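Local coordinates for protein GH3 beta-N-acetylglucosaminidase (Paenibacillaceae, PDB 6K5J) that hydrolyses terminal beta-linked N-acetylglucosamine residues as a family 3 glycoside hydrolase, probably acting on short chitin-derived oligosaccharides, at residues A236-K241 against T245-V250; A470-P475 against L493-T498. One frame throughout, in Å; residues are numbered along the deposited sequence.

Contact 1 (A236-K241 against T245-V250); sequences AVEPEK and TLSSNV
Val-237 opens the contact with both its backbone and its side chain. Its carbonyl oxygen receives ND2 of Asn-249 at 2.8 Å, a fairly straight bond (159° at the hydrogen) that lies in the carbonyl plane and close to the amide plane of Asn-249, which fixes the turn of that amide. Its CG1, placed anti to the backbone N (chi1 -175°), reaches CG2 of Val-250 at 3.8 Å, and the two valines cross at about a right angle. Glu-238 follows and carries the polar centre. Its chain bends at chi2 (55°), and the two carboxylate oxygens serve different segments. OE2 accepts the hydroxyl of Ser-247 on its anti lone pair, with OG 2.7 Å away, and also takes a hydrogen from a water at 2.6 Å that reaches on, weakly, to OD1 of Asn-249. OE1, likewise through its anti lone pair, accepts N of Glu-240 at 2.8 Å and so ties down the loop's own turn. With an alanine in place of this glutamate, the Ser-247 hydroxyl and the backbone N of Glu-240 would probably lose their acceptors. CD of Pro-239 lies 3.5 Å from ND2 of Asn-249, the two side chains crossing at about a right angle. The Ser-247 hydroxyl is used twice, since while donating to Glu-238 it accepts N of Val-250 at 3.0 Å. Val-250 also packs against Pro-185 and Ala-244, while Thr-245 is tied by its hydroxyl to Thr-229 and His-231. Ser-247 thus makes a capping bond ahead of helix 249-258, its hydroxyl held in turn by Glu-238, in a beta-alpha loop of the TIM-barrel-like N-terminal domain of family 3 enzymes.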
ATOM      1  N   ALA A 236      -4.303 -22.646  12.404  1.00 26.19           N
ATOM      2  CA  ALA A 236      -5.384 -22.686  13.388  1.00 28.07           C
ATOM      3  C   ALA A 236      -6.758 -22.661  12.734  1.00 31.44           C
ATOM      4  O   ALA A 236      -7.746 -23.044  13.373  1.00 32.38           O
ATOM      5  CB  ALA A 236      -5.271 -21.518  14.373  1.00 25.96           C
ATOM      6  N   VAL A 237      -6.839 -22.204  11.487  1.00 26.91           N
ATOM      7  CA  VAL A 237      -8.087 -22.148  10.744  1.00 26.50           C
ATOM      8  C   VAL A 237      -8.149 -23.229   9.675  1.00 30.60           C
ATOM      9  O   VAL A 237      -9.185 -23.876   9.504  1.00 28.58           O
ATOM     10  CB  VAL A 237      -8.296 -20.750  10.119  1.00 26.29           C
ATOM     11  CG1 VAL A 237      -9.672 -20.664   9.453  1.00 25.27           C
ATOM     12  CG2 VAL A 237      -8.153 -19.673  11.171  1.00 27.87           C
ATOM     13  N   GLU A 238      -7.052 -23.438   8.957  1.00 29.89           N
ATOM     14  CA  GLU A 238      -7.005 -24.350   7.817  1.00 27.35           C
ATOM     15  C   GLU A 238      -5.960 -25.425   8.073  1.00 31.31           C
ATOM     16  O   GLU A 238      -4.749 -25.127   8.061  1.00 30.56           O
ATOM     17  CB  GLU A 238      -6.689 -23.588   6.533  1.00 26.84           C
ATOM     18  CG  GLU A 238      -6.467 -24.458   5.308  1.00 28.74           C
ATOM     19  CD  GLU A 238      -7.640 -25.391   5.037  1.00 33.96           C
ATOM     20  OE1 GLU A 238      -7.474 -26.618   5.214  1.00 39.71           O
ATOM     21  OE2 GLU A 238      -8.725 -24.899   4.650  1.00 31.08           O
ATOM     22  N   PRO A 239      -6.369 -26.670   8.323  1.00 34.52           N
ATOM     23  CA  PRO A 239      -5.380 -27.736   8.558  1.00 35.11           C
ATOM     24  C   PRO A 239      -4.585 -28.109   7.323  1.00 35.96           C
ATOM     25  O   PRO A 239      -3.437 -28.546   7.460  1.00 38.80           O
ATOM     26  CB  PRO A 239      -6.236 -28.917   9.042  1.00 36.48           C
ATOM     27  CG  PRO A 239      -7.547 -28.314   9.449  1.00 43.18           C
ATOM     28  CD  PRO A 239      -7.748 -27.127   8.557  1.00 35.51           C
ATOM     29  N   GLU A 240      -5.156 -27.979   6.129  1.00 35.95           N
ATOM     30  CA  GLU A 240      -4.424 -28.323   4.918  1.00 35.61           C
ATOM     31  C   GLU A 240      -3.430 -27.225   4.560  1.00 36.67           C
ATOM     32  O   GLU A 240      -3.539 -26.082   5.012  1.00 29.78           O
ATOM     33  CB  GLU A 240      -5.381 -28.561   3.750  1.00 39.45           C
ATOM     34  CG  GLU A 240      -6.386 -29.670   3.998  1.00 44.92           C
ATOM     35  CD  GLU A 240      -5.711 -30.963   4.406  1.00 54.38           C
ATOM     36  OE1 GLU A 240      -4.659 -31.294   3.815  1.00 54.71           O
ATOM     37  OE2 GLU A 240      -6.220 -31.639   5.328  1.00 59.04           O
ATOM     38  N   LYS A 241      -2.447 -27.587   3.731  1.00 30.26           N
ATOM     39  CA  LYS A 241      -1.442 -26.636   3.252  1.00 34.34           C
ATOM     40  C   LYS A 241      -2.043 -25.800   2.119  1.00 32.75           C
ATOM     41  O   LYS A 241      -1.676 -25.899   0.943  1.00 32.54           O
ATOM     42  CB  LYS A 241      -0.176 -27.359   2.816  1.00 37.96           C
ATOM     43  CG  LYS A 241       1.066 -26.482   2.857  1.00 42.38           C
ATOM     44  CD  LYS A 241       2.253 -27.132   2.159  1.00 50.71           C
ATOM     45  CE  LYS A 241       3.485 -27.120   3.063  1.00 55.05           C
ATOM     46  NZ  LYS A 241       4.529 -28.082   2.599  1.00 63.94           N
ATOM     47  N   THR A 245      -6.129 -17.537   0.664  1.00 19.72           N
ATOM     48  CA  THR A 245      -6.708 -17.310  -0.657  1.00 22.16           C
ATOM     49  C   THR A 245      -7.370 -18.555  -1.230  1.00 24.03           C
ATOM     50  O   THR A 245      -8.353 -18.447  -1.969  1.00 22.22           O
ATOM     51  CB  THR A 245      -5.612 -16.832  -1.614  1.00 23.49           C
ATOM     52  OG1 THR A 245      -5.031 -15.635  -1.091  1.00 22.78           O
ATOM     53  CG2 THR A 245      -6.170 -16.555  -3.014  1.00 20.16           C
ATOM     54  N   LEU A 246      -6.840 -19.738  -0.925  1.00 21.48           N
ATOM     55  CA  LEU A 246      -7.326 -20.992  -1.484  1.00 23.56           C
ATOM     56  C   LEU A 246      -8.037 -21.873  -0.460  1.00 25.47           C
ATOM     57  O   LEU A 246      -8.265 -23.056  -0.730  1.00 22.61           O
ATOM     58  CB  LEU A 246      -6.159 -21.765  -2.116  1.00 22.09           C
ATOM     59  CG  LEU A 246      -5.312 -20.967  -3.109  1.00 24.51           C
ATOM     60  CD1 LEU A 246      -4.253 -21.844  -3.777  1.00 25.01           C
ATOM     61  CD2 LEU A 246      -6.190 -20.292  -4.171  1.00 21.99           C
ATOM     62  N   SER A 247      -8.404 -21.331   0.697  1.00 23.71           N
ATOM     63  CA  SER A 247      -8.933 -22.120   1.806  1.00 21.63           C
ATOM     64  C   SER A 247     -10.414 -21.836   2.013  1.00 24.58           C
ATOM     65  O   SER A 247     -10.792 -20.717   2.386  1.00 22.12           O
ATOM     66  CB  SER A 247      -8.176 -21.805   3.093  1.00 23.23           C
ATOM     67  OG  SER A 247      -8.900 -22.270   4.212  1.00 23.36           O
ATOM     68  N   SER A 248     -11.258 -22.854   1.803  1.00 25.42           N
ATOM     69  CA  SER A 248     -12.668 -22.661   2.131  1.00 24.31           C
ATOM     70  C   SER A 248     -12.857 -22.436   3.627  1.00 23.50           C
ATOM     71  O   SER A 248     -13.776 -21.716   4.026  1.00 23.88           O
ATOM     72  CB  SER A 248     -13.507 -23.846   1.630  1.00 26.89           C
ATOM     73  OG  SER A 248     -13.005 -25.073   2.121  1.00 34.09           O
ATOM     74  N   ASN A 249     -11.981 -23.002   4.466  1.00 24.35           N
ATOM     75  CA  ASN A 249     -12.066 -22.748   5.907  1.00 24.33           C
ATOM     76  C   ASN A 249     -11.919 -21.266   6.227  1.00 23.69           C
ATOM     77  O   ASN A 249     -12.641 -20.732   7.080  1.00 22.38           O
ATOM     78  CB  ASN A 249     -11.002 -23.542   6.658  1.00 23.78           C
ATOM     79  CG  ASN A 249     -11.443 -24.960   6.953  1.00 30.43           C
ATOM     80  OD1 ASN A 249     -12.355 -25.475   6.314  1.00 27.61           O
ATOM     81  ND2 ASN A 249     -10.788 -25.597   7.910  1.00 30.54           N
ATOM     82  N   VAL A 250     -10.984 -20.585   5.562  1.00 22.71           N
ATOM     83  CA  VAL A 250     -10.765 -19.169   5.847  1.00 22.78           C
ATOM     84  C   VAL A 250     -11.846 -18.307   5.204  1.00 22.16           C
ATOM     85  O   VAL A 250     -12.348 -17.363   5.824  1.00 23.03           O
ATOM     86  CB  VAL A 250      -9.357 -18.731   5.392  1.00 21.68           C
ATOM     87  CG1 VAL A 250      -9.149 -17.237   5.669  1.00 24.04           C
ATOM     88  CG2 VAL A 250      -8.281 -19.553   6.090  1.00 21.82           C
TER
HETATM   89  O   HOH W   1     -10.684 -26.342   3.641  1.00 39.56           O

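Contact 2 (A470-P475 against L493-T498)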
ATOM      1  N   ALA A 470      29.128   3.921  11.823  1.00 31.40           N
ATOM      2  CA  ALA A 470      30.457   4.521  11.721  1.00 30.37           C
ATOM      3  C   ALA A 470      30.408   6.010  12.037  1.00 34.91           C
ATOM      4  O   ALA A 470      31.227   6.525  12.813  1.00 30.79           O
ATOM      5  CB  ALA A 470      31.033   4.283  10.323  1.00 30.96           C
ATOM      6  N   LEU A 471      29.440   6.718  11.448  1.00 26.69           N
ATOM      7  CA  LEU A 471      29.284   8.139  11.727  1.00 28.95           C
ATOM      8  C   LEU A 471      28.961   8.371  13.194  1.00 29.34           C
ATOM      9  O   LEU A 471      29.391   9.371  13.783  1.00 30.05           O
ATOM     10  CB  LEU A 471      28.188   8.734  10.842  1.00 25.68           C
ATOM     11  CG  LEU A 471      28.430   8.733   9.338  1.00 25.33           C
ATOM     12  CD1 LEU A 471      27.166   9.144   8.580  1.00 25.36           C
ATOM     13  CD2 LEU A 471      29.572   9.691   9.014  1.00 28.19           C
ATOM     14  N   ALA A 472      28.197   7.460  13.797  1.00 26.21           N
ATOM     15  CA  ALA A 472      27.821   7.599  15.197  1.00 30.62           C
ATOM     16  C   ALA A 472      29.015   7.457  16.122  1.00 31.65           C
ATOM     17  O   ALA A 472      28.970   7.958  17.251  1.00 32.96           O
ATOM     18  CB  ALA A 472      26.750   6.563  15.568  1.00 27.35           C
ATOM     19  N   ALA A 473      30.074   6.791  15.670  1.00 31.89           N
ATOM     20  CA  ALA A 473      31.274   6.594  16.473  1.00 34.49           C
ATOM     21  C   ALA A 473      32.294   7.718  16.321  1.00 40.52           C
ATOM     22  O   ALA A 473      33.285   7.737  17.058  1.00 41.74           O
ATOM     23  CB  ALA A 473      31.929   5.256  16.115  1.00 35.96           C
ATOM     24  N   LYS A 474      32.085   8.648  15.393  1.00 38.81           N
ATOM     25  CA  LYS A 474      33.034   9.743  15.194  1.00 39.94           C
ATOM     26  C   LYS A 474      32.816  10.825  16.245  1.00 42.17           C
ATOM     27  O   LYS A 474      31.752  11.453  16.260  1.00 40.27           O
ATOM     28  CB  LYS A 474      32.890  10.326  13.795  1.00 34.95           C
ATOM     29  CG  LYS A 474      33.240   9.344  12.685  1.00 38.21           C
ATOM     30  CD  LYS A 474      33.201   9.995  11.309  1.00 38.38           C
ATOM     31  CE  LYS A 474      34.146  11.183  11.220  1.00 43.86           C
ATOM     32  NZ  LYS A 474      34.723  11.340   9.855  1.00 48.72           N
ATOM     33  N   PRO A 475      33.790  11.092  17.122  1.00 51.33           N
ATOM     34  CA  PRO A 475      33.564  12.078  18.193  1.00 47.11           C
ATOM     35  C   PRO A 475      33.457  13.507  17.692  1.00 44.55           C
ATOM     36  O   PRO A 475      32.985  14.374  18.438  1.00 46.42           O
ATOM     37  CB  PRO A 475      34.789  11.902  19.108  1.00 50.32           C
ATOM     38  CG  PRO A 475      35.508  10.669  18.600  1.00 51.77           C
ATOM     39  CD  PRO A 475      35.157  10.551  17.154  1.00 49.56           C
ATOM     40  N   LEU A 493      20.912   0.118  15.236  1.00 22.04           N
ATOM     41  CA  LEU A 493      21.754   1.314  15.370  1.00 25.36           C
ATOM     42  C   LEU A 493      22.035   1.630  16.840  1.00 26.29           C
ATOM     43  O   LEU A 493      21.654   2.688  17.350  1.00 25.56           O
ATOM     44  CB  LEU A 493      21.089   2.506  14.674  1.00 20.94           C
ATOM     45  CG  LEU A 493      20.800   2.316  13.188  1.00 22.60           C
ATOM     46  CD1 LEU A 493      19.926   3.462  12.656  1.00 22.22           C
ATOM     47  CD2 LEU A 493      22.104   2.211  12.384  1.00 26.64           C
ATOM     48  N   PRO A 494      22.734   0.740  17.550  1.00 29.00           N
ATOM     49  CA  PRO A 494      22.885   0.932  19.003  1.00 28.26           C
ATOM     50  C   PRO A 494      23.741   2.130  19.400  1.00 27.46           C
ATOM     51  O   PRO A 494      23.595   2.613  20.530  1.00 31.52           O
ATOM     52  CB  PRO A 494      23.511  -0.394  19.472  1.00 31.25           C
ATOM     53  CG  PRO A 494      24.182  -0.950  18.259  1.00 28.20           C
ATOM     54  CD  PRO A 494      23.354  -0.517  17.084  1.00 26.78           C
ATOM     55  N   THR A 495      24.606   2.634  18.521  1.00 27.18           N
ATOM     56  CA  THR A 495      25.475   3.759  18.846  1.00 29.35           C
ATOM     57  C   THR A 495      24.828   5.110  18.578  1.00 31.65           C
ATOM     58  O   THR A 495      25.320   6.134  19.074  1.00 29.66           O
ATOM     59  CB  THR A 495      26.778   3.651  18.046  1.00 31.69           C
ATOM     60  OG1 THR A 495      27.200   2.281  18.030  1.00 33.23           O
ATOM     61  CG2 THR A 495      27.883   4.517  18.663  1.00 31.45           C
ATOM     62  N   VAL A 496      23.729   5.135  17.820  1.00 27.31           N
ATOM     63  CA  VAL A 496      23.078   6.396  17.472  1.00 26.25           C
ATOM     64  C   VAL A 496      22.489   7.019  18.728  1.00 27.44           C
ATOM     65  O   VAL A 496      21.857   6.335  19.541  1.00 27.03           O
ATOM     66  CB  VAL A 496      22.014   6.142  16.392  1.00 25.00           C
ATOM     67  CG1 VAL A 496      21.049   7.311  16.267  1.00 22.43           C
ATOM     68  CG2 VAL A 496      22.687   5.859  15.073  1.00 22.42           C
ATOM     69  N   LYS A 497      22.713   8.322  18.908  1.00 24.28           N
ATOM     70  CA  LYS A 497      22.225   9.004  20.104  1.00 27.28           C
ATOM     71  C   LYS A 497      20.862   9.660  19.918  1.00 26.29           C
ATOM     72  O   LYS A 497      20.131   9.828  20.901  1.00 26.87           O
ATOM     73  CB  LYS A 497      23.229  10.071  20.549  1.00 31.00           C
ATOM     74  CG  LYS A 497      24.510   9.511  21.142  1.00 35.74           C
ATOM     75  CD  LYS A 497      25.471  10.641  21.516  1.00 42.74           C
ATOM     76  CE  LYS A 497      26.917  10.158  21.529  1.00 47.58           C
ATOM     77  NZ  LYS A 497      27.862  11.286  21.328  1.00 49.49           N
ATOM     78  N   THR A 498      20.514  10.050  18.692  1.00 22.55           N
ATOM     79  CA  THR A 498      19.280  10.775  18.400  1.00 21.93           C
ATOM     80  C   THR A 498      18.628  10.129  17.190  1.00 20.59           C
ATOM     81  O   THR A 498      19.226  10.103  16.110  1.00 22.59           O
ATOM     82  CB  THR A 498      19.557  12.255  18.118  1.00 25.33           C
ATOM     83  OG1 THR A 498      20.348  12.802  19.178  1.00 29.61           O
ATOM     84  CG2 THR A 498      18.255  13.040  17.996  1.00 23.62           C
TER
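With chi1 at -41°, Thr-495 sets CG2 anti to its own backbone N and brings this methyl alongside helix 462-472, where it lies 3.9 Å from both CB and O of Ala-472. The same torsion puts OG1 beside the backbone N, and this hydroxyl is hydrogen-bonded to OE1 of Glu-469, one turn earlier in that helix. In Val-496, chi1 of 164° leaves CG2 beside the backbone N, 4.2 Å from the methyl of Ala-472. That methyl, aimed at the loop, is therefore met by two residues in succession, and it approaches CB of Thr-495 to 3.8 Å. No hydrogen bond joins the two segments; the small alanine lets the loop backbone come near, with the CA atoms of Ala-472 and Val-496 5.4 Å apart. A type I turn from Leu-493 to Val-496, closed by N of Val-496 on O of Leu-493 at 3.2 Å, presents these groups, and Arg-377 binds the carbonyls of both its end residues. This is plain helix-to-loop packing in an alpha/beta domain: the C-terminal part of helix 462-472 rests on the loop leading into strand 499-501 of the mixed sheet.

Overall arrangement
Contacts 1 and 2 do not touch: their centres lie 47 Å apart and their nearest atoms about 34 Å. They follow one another in series, contact 1 within the barrel-like N-terminal family region and contact 2 beside the six-stranded mixed sheet. In TIM barrels the active site lies at the C-terminal ends of the strands, so contact 1, following strand 226-229, is probably on that side. Each joins a loop to a helix, contact 1 at the start of helix 249-258 and contact 2 at the C-terminal part of helix 462-472. The first is mainly hydrogen-bonded, through side chains that include the buried Glu-238 and Ser-247, whereas the second is mainly methyl packing across a smaller interface.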